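Local coordinates for TraM protein (Plasmid R64, PDB 3WZ3), which is probably an inner-membrane component of the type IVB secretion system that serves plasmid transfer, represented here by its periplasmic domain, at residues W90-V96 and F112-I118. Residues are numbered along the deposited sequence; the frame is centred on the assembly and turned at random.
Sequences WTFQYPV and FVFEITI
The backbones of T91 and T117 form a non-hydrogen-bonded pair, but their side chains share a hydrogen bond, OG1 to OG1 at 2.8 Å, in which either hydroxyl could donate. In both, OG1 lies beside the backbone N (chi1 -62° and -65°), which turns the two hydroxyls to one another; beta-branched threonine suits an extended strand. On the same face Q93 reaches E115: NE2 donates to OE2 at 3.2 Å, keeping the bond in its own amide plane and meeting the carboxylate oxygen on its anti side, but 26° out of the carboxylate plane. R138 on the adjoining strand forms a salt bridge with the same OE2. E115 CG also packs on T91 CG2 at 3.7 Å.

The other face is largely apolar, filled by large aromatic and branched side chains that suit burial, whereas Q93 and E115 are partly exposed. Y94 CE1 lies 4.0 Å from I116 CG1, the side chains crossing at about a right angle, while the phenol OH forms a hydrogen bond with M11 O. V96 CG2 comes within 3.6 Å of F114 CD1, and I118 spans two rings, CG2 near W90 CE3 and CD1 near F92 CE2. Reciprocal N-H...O=C bonds pair W90, F92, Y94 and V96 with I118, I116, F114 and F112 in this antiparallel beta hairpin, central to a curved sheet covered by helix 7-22, consistent with an NTF2-like fold.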
ATOM      1  N   TRP A  90      -8.881  11.764  -1.373  1.00  4.96           N
ATOM      2  CA  TRP A  90      -8.847  11.632   0.073  1.00  4.52           C
ATOM      3  C   TRP A  90      -7.417  11.267   0.460  1.00  5.98           C
ATOM      4  O   TRP A  90      -6.780  10.444  -0.214  1.00  6.08           O
ATOM      5  CB  TRP A  90      -9.720  10.487   0.569  1.00  4.94           C
ATOM      6  CG  TRP A  90     -11.151  10.462   0.155  1.00  3.86           C
ATOM      7  CD1 TRP A  90     -12.234  10.885   0.900  1.00  6.13           C
ATOM      8  CD2 TRP A  90     -11.696   9.912  -1.055  1.00  5.44           C
ATOM      9  NE1 TRP A  90     -13.407  10.637   0.209  1.00  6.68           N
ATOM     10  CE2 TRP A  90     -13.092  10.048  -0.989  1.00  5.87           C
ATOM     11  CE3 TRP A  90     -11.132   9.327  -2.195  1.00  6.17           C
ATOM     12  CZ2 TRP A  90     -13.928   9.607  -1.999  1.00  6.54           C
ATOM     13  CZ3 TRP A  90     -11.975   8.898  -3.203  1.00  6.33           C
ATOM     14  CH2 TRP A  90     -13.357   9.041  -3.095  1.00  7.77           C
ATOM     15  N   THR A  91      -6.905  11.859   1.533  1.00  4.15           N
ATOM     16  CA  THR A  91      -5.604  11.476   2.086  1.00  4.10           C
ATOM     17  C   THR A  91      -5.809  10.844   3.457  1.00  4.15           C
ATOM     18  O   THR A  91      -6.400  11.458   4.354  1.00  5.54           O
ATOM     19  CB  THR A  91      -4.689  12.698   2.195  1.00  5.15           C
ATOM     20  OG1 THR A  91      -4.451  13.245   0.890  1.00  7.22           O
ATOM     21  CG2 THR A  91      -3.351  12.330   2.863  1.00  7.16           C
ATOM     22  N   PHE A  92      -5.304   9.623   3.621  1.00  4.81           N
ATOM     23  CA  PHE A  92      -5.424   8.854   4.850  1.00  4.46           C
ATOM     24  C   PHE A  92      -4.056   8.541   5.415  1.00  4.53           C
ATOM     25  O   PHE A  92      -3.072   8.462   4.685  1.00  5.71           O
ATOM     26  CB  PHE A  92      -6.118   7.499   4.592  1.00  5.25           C
ATOM     27  CG  PHE A  92      -7.555   7.613   4.145  1.00  5.34           C
ATOM     28  CD1 PHE A  92      -8.577   7.785   5.064  1.00  6.10           C
ATOM     29  CD2 PHE A  92      -7.875   7.544   2.808  1.00  5.59           C
ATOM     30  CE1 PHE A  92      -9.905   7.889   4.639  1.00  9.40           C
ATOM     31  CE2 PHE A  92      -9.180   7.645   2.385  1.00  7.44           C
ATOM     32  CZ  PHE A  92     -10.195   7.825   3.300  1.00  7.39           C
ATOM     33  N   GLN A  93      -3.996   8.286   6.710  1.00  4.72           N
ATOM     34  CA  GLN A  93      -2.805   7.704   7.320  1.00  5.00           C
ATOM     35  C   GLN A  93      -3.179   6.460   8.099  1.00  4.54           C
ATOM     36  O   GLN A  93      -4.202   6.435   8.782  1.00  5.23           O
ATOM     37  CB  GLN A  93      -2.094   8.721   8.223  1.00  4.87           C
ATOM     38  CG  GLN A  93      -1.258   9.746   7.432  1.00  4.94           C
ATOM     39  CD  GLN A  93      -0.566  10.747   8.314  1.00  7.11           C
ATOM     40  OE1 GLN A  93      -0.693  10.691   9.535  1.00 12.14           O
ATOM     41  NE2 GLN A  93       0.139  11.695   7.708  1.00  6.99           N
ATOM     42  N   TYR A  94      -2.361   5.414   7.972  1.00  5.03           N
ATOM     43  CA  TYR A  94      -2.591   4.142   8.654  1.00  4.46           C
ATOM     44  C   TYR A  94      -1.315   3.663   9.328  1.00  6.75           C
ATOM     45  O   TYR A  94      -0.271   3.652   8.699  1.00  5.88           O
ATOM     46  CB  TYR A  94      -2.954   3.041   7.641  1.00  6.31           C
ATOM     47  CG  TYR A  94      -4.089   3.306   6.684  1.00  5.53           C
ATOM     48  CD1 TYR A  94      -3.869   4.034   5.528  1.00  4.11           C
ATOM     49  CD2 TYR A  94      -5.356   2.739   6.882  1.00  6.48           C
ATOM     50  CE1 TYR A  94      -4.881   4.242   4.601  1.00  5.61           C
ATOM     51  CE2 TYR A  94      -6.371   2.930   5.952  1.00  6.75           C
ATOM     52  CZ  TYR A  94      -6.121   3.687   4.830  1.00  4.93           C
ATOM     53  OH  TYR A  94      -7.121   3.888   3.897  1.00  6.35           O
ATOM     54  N   PRO A  95      -1.404   3.198  10.575  1.00  6.11           N
ATOM     55  CA  PRO A  95      -0.265   2.473  11.165  1.00  5.93           C
ATOM     56  C   PRO A  95      -0.078   1.144  10.427  1.00  7.16           C
ATOM     57  O   PRO A  95      -1.081   0.506  10.098  1.00  8.36           O
ATOM     58  CB  PRO A  95      -0.720   2.200  12.612  1.00  9.75           C
ATOM     59  CG  PRO A  95      -2.005   2.953  12.813  1.00 10.28           C
ATOM     60  CD  PRO A  95      -2.577   3.233  11.464  1.00  6.97           C
ATOM     61  N   VAL A  96       1.174   0.760  10.164  1.00  6.65           N
ATOM     62  CA  VAL A  96       1.465  -0.532   9.569  1.00  8.48           C
ATOM     63  C   VAL A  96       2.666  -1.121  10.296  1.00  5.79           C
ATOM     64  O   VAL A  96       3.686  -0.451  10.455  1.00  9.17           O
ATOM     65  CB  VAL A  96       1.810  -0.395   8.075  1.00  7.10           C
ATOM     66  CG1 VAL A  96       2.179  -1.759   7.488  1.00 11.69           C
ATOM     67  CG2 VAL A  96       0.646   0.234   7.331  1.00  9.16           C
ATOM     68  N   PHE A 112       5.528   1.560  11.061  1.00  8.61           N
ATOM     69  CA  PHE A 112       5.443   2.720  10.186  1.00  9.31           C
ATOM     70  C   PHE A 112       4.062   3.360  10.299  1.00  6.95           C
ATOM     71  O   PHE A 112       3.110   2.736  10.791  1.00  7.26           O
ATOM     72  CB  PHE A 112       5.616   2.310   8.707  1.00 10.36           C
ATOM     73  CG  PHE A 112       6.904   1.579   8.406  1.00  9.69           C
ATOM     74  CD1 PHE A 112       8.049   2.279   8.078  1.00 13.24           C
ATOM     75  CD2 PHE A 112       6.951   0.200   8.445  1.00 12.94           C
ATOM     76  CE1 PHE A 112       9.245   1.599   7.798  1.00 15.37           C
ATOM     77  CE2 PHE A 112       8.128  -0.480   8.170  1.00 14.75           C
ATOM     78  CZ  PHE A 112       9.270   0.224   7.843  1.00 15.81           C
ATOM     79  N   VAL A 113       3.957   4.595   9.829  1.00  7.19           N
ATOM     80  CA  VAL A 113       2.665   5.164   9.483  1.00  6.88           C
ATOM     81  C   VAL A 113       2.710   5.429   7.984  1.00  6.18           C
ATOM     82  O   VAL A 113       3.549   6.190   7.506  1.00  8.20           O
ATOM     83  CB  VAL A 113       2.354   6.475  10.255  1.00  7.26           C
ATOM     84  CG1 VAL A 113       1.045   7.055   9.775  1.00  8.53           C
ATOM     85  CG2 VAL A 113       2.266   6.189  11.755  1.00 11.90           C
ATOM     86  N   PHE A 114       1.814   4.794   7.236  1.00  5.17           N
ATOM     87  CA  PHE A 114       1.714   5.068   5.806  1.00  6.23           C
ATOM     88  C   PHE A 114       0.693   6.134   5.467  1.00  5.92           C
ATOM     89  O   PHE A 114      -0.443   6.077   5.939  1.00  8.37           O
ATOM     90  CB  PHE A 114       1.342   3.803   5.044  1.00  7.93           C
ATOM     91  CG  PHE A 114       2.513   2.937   4.710  1.00  7.22           C
ATOM     92  CD1 PHE A 114       3.141   2.186   5.686  1.00  8.93           C
ATOM     93  CD2 PHE A 114       2.994   2.884   3.416  1.00 10.83           C
ATOM     94  CE1 PHE A 114       4.224   1.381   5.376  1.00 10.78           C
ATOM     95  CE2 PHE A 114       4.089   2.088   3.093  1.00 13.91           C
ATOM     96  CZ  PHE A 114       4.706   1.338   4.080  1.00 15.38           C
ATOM     97  N   GLU A 115       1.097   7.087   4.654  1.00  5.56           N
ATOM     98  CA  GLU A 115       0.156   8.068   4.109  1.00  5.93           C
ATOM     99  C   GLU A 115      -0.182   7.663   2.684  1.00  6.03           C
ATOM    100  O   GLU A 115       0.717   7.382   1.886  1.00  6.52           O
ATOM    101  CB  GLU A 115       0.741   9.473   4.149  1.00  5.43           C
ATOM    102  CG  GLU A 115      -0.229  10.519   3.622  1.00  8.20           C
ATOM    103  CD  GLU A 115       0.374  11.878   3.640  1.00 10.74           C
ATOM    104  OE1 GLU A 115       0.331  12.572   2.597  1.00 12.45           O
ATOM    105  OE2 GLU A 115       0.929  12.255   4.696  1.00 12.27           O
ATOM    106  N   ILE A 116      -1.471   7.626   2.383  1.00  5.52           N
ATOM    107  CA  ILE A 116      -2.011   7.181   1.116  1.00  5.68           C
ATOM    108  C   ILE A 116      -2.964   8.259   0.608  1.00  6.97           C
ATOM    109  O   ILE A 116      -3.883   8.646   1.334  1.00  8.64           O
ATOM    110  CB  ILE A 116      -2.838   5.883   1.355  1.00 10.45           C
ATOM    111  CG1 ILE A 116      -1.946   4.799   1.970  1.00 15.89           C
ATOM    112  CG2 ILE A 116      -3.499   5.403   0.071  1.00 15.81           C
ATOM    113  CD1 ILE A 116      -0.873   4.413   1.068  1.00 14.84           C
ATOM    114  N   THR A 117      -2.754   8.772  -0.599  1.00  4.83           N
ATOM    115  CA  THR A 117      -3.750   9.625  -1.231  1.00  3.77           C
ATOM    116  C   THR A 117      -4.433   8.840  -2.343  1.00  4.59           C
ATOM    117  O   THR A 117      -3.766   8.313  -3.253  1.00  5.26           O
ATOM    118  CB  THR A 117      -3.188  10.931  -1.777  1.00  5.27           C
ATOM    119  OG1 THR A 117      -2.705  11.737  -0.689  1.00  7.92           O
ATOM    120  CG2 THR A 117      -4.296  11.724  -2.458  1.00  6.57           C
ATOM    121  N   ILE A 118      -5.750   8.741  -2.236  1.00  4.61           N
ATOM    122  CA  ILE A 118      -6.591   8.012  -3.174  1.00  3.97           C
ATOM    123  C   ILE A 118      -7.345   9.033  -3.998  1.00  6.05           C
ATOM    124  O   ILE A 118      -7.910   9.989  -3.444  1.00  6.96           O
ATOM    125  CB  ILE A 118      -7.584   7.128  -2.420  1.00  4.45           C
ATOM    126  CG1 ILE A 118      -6.828   6.044  -1.660  1.00  7.32           C
ATOM    127  CG2 ILE A 118      -8.591   6.492  -3.396  1.00  6.40           C
ATOM    128  CD1 ILE A 118      -7.664   5.306  -0.634  1.00  7.04           C
TER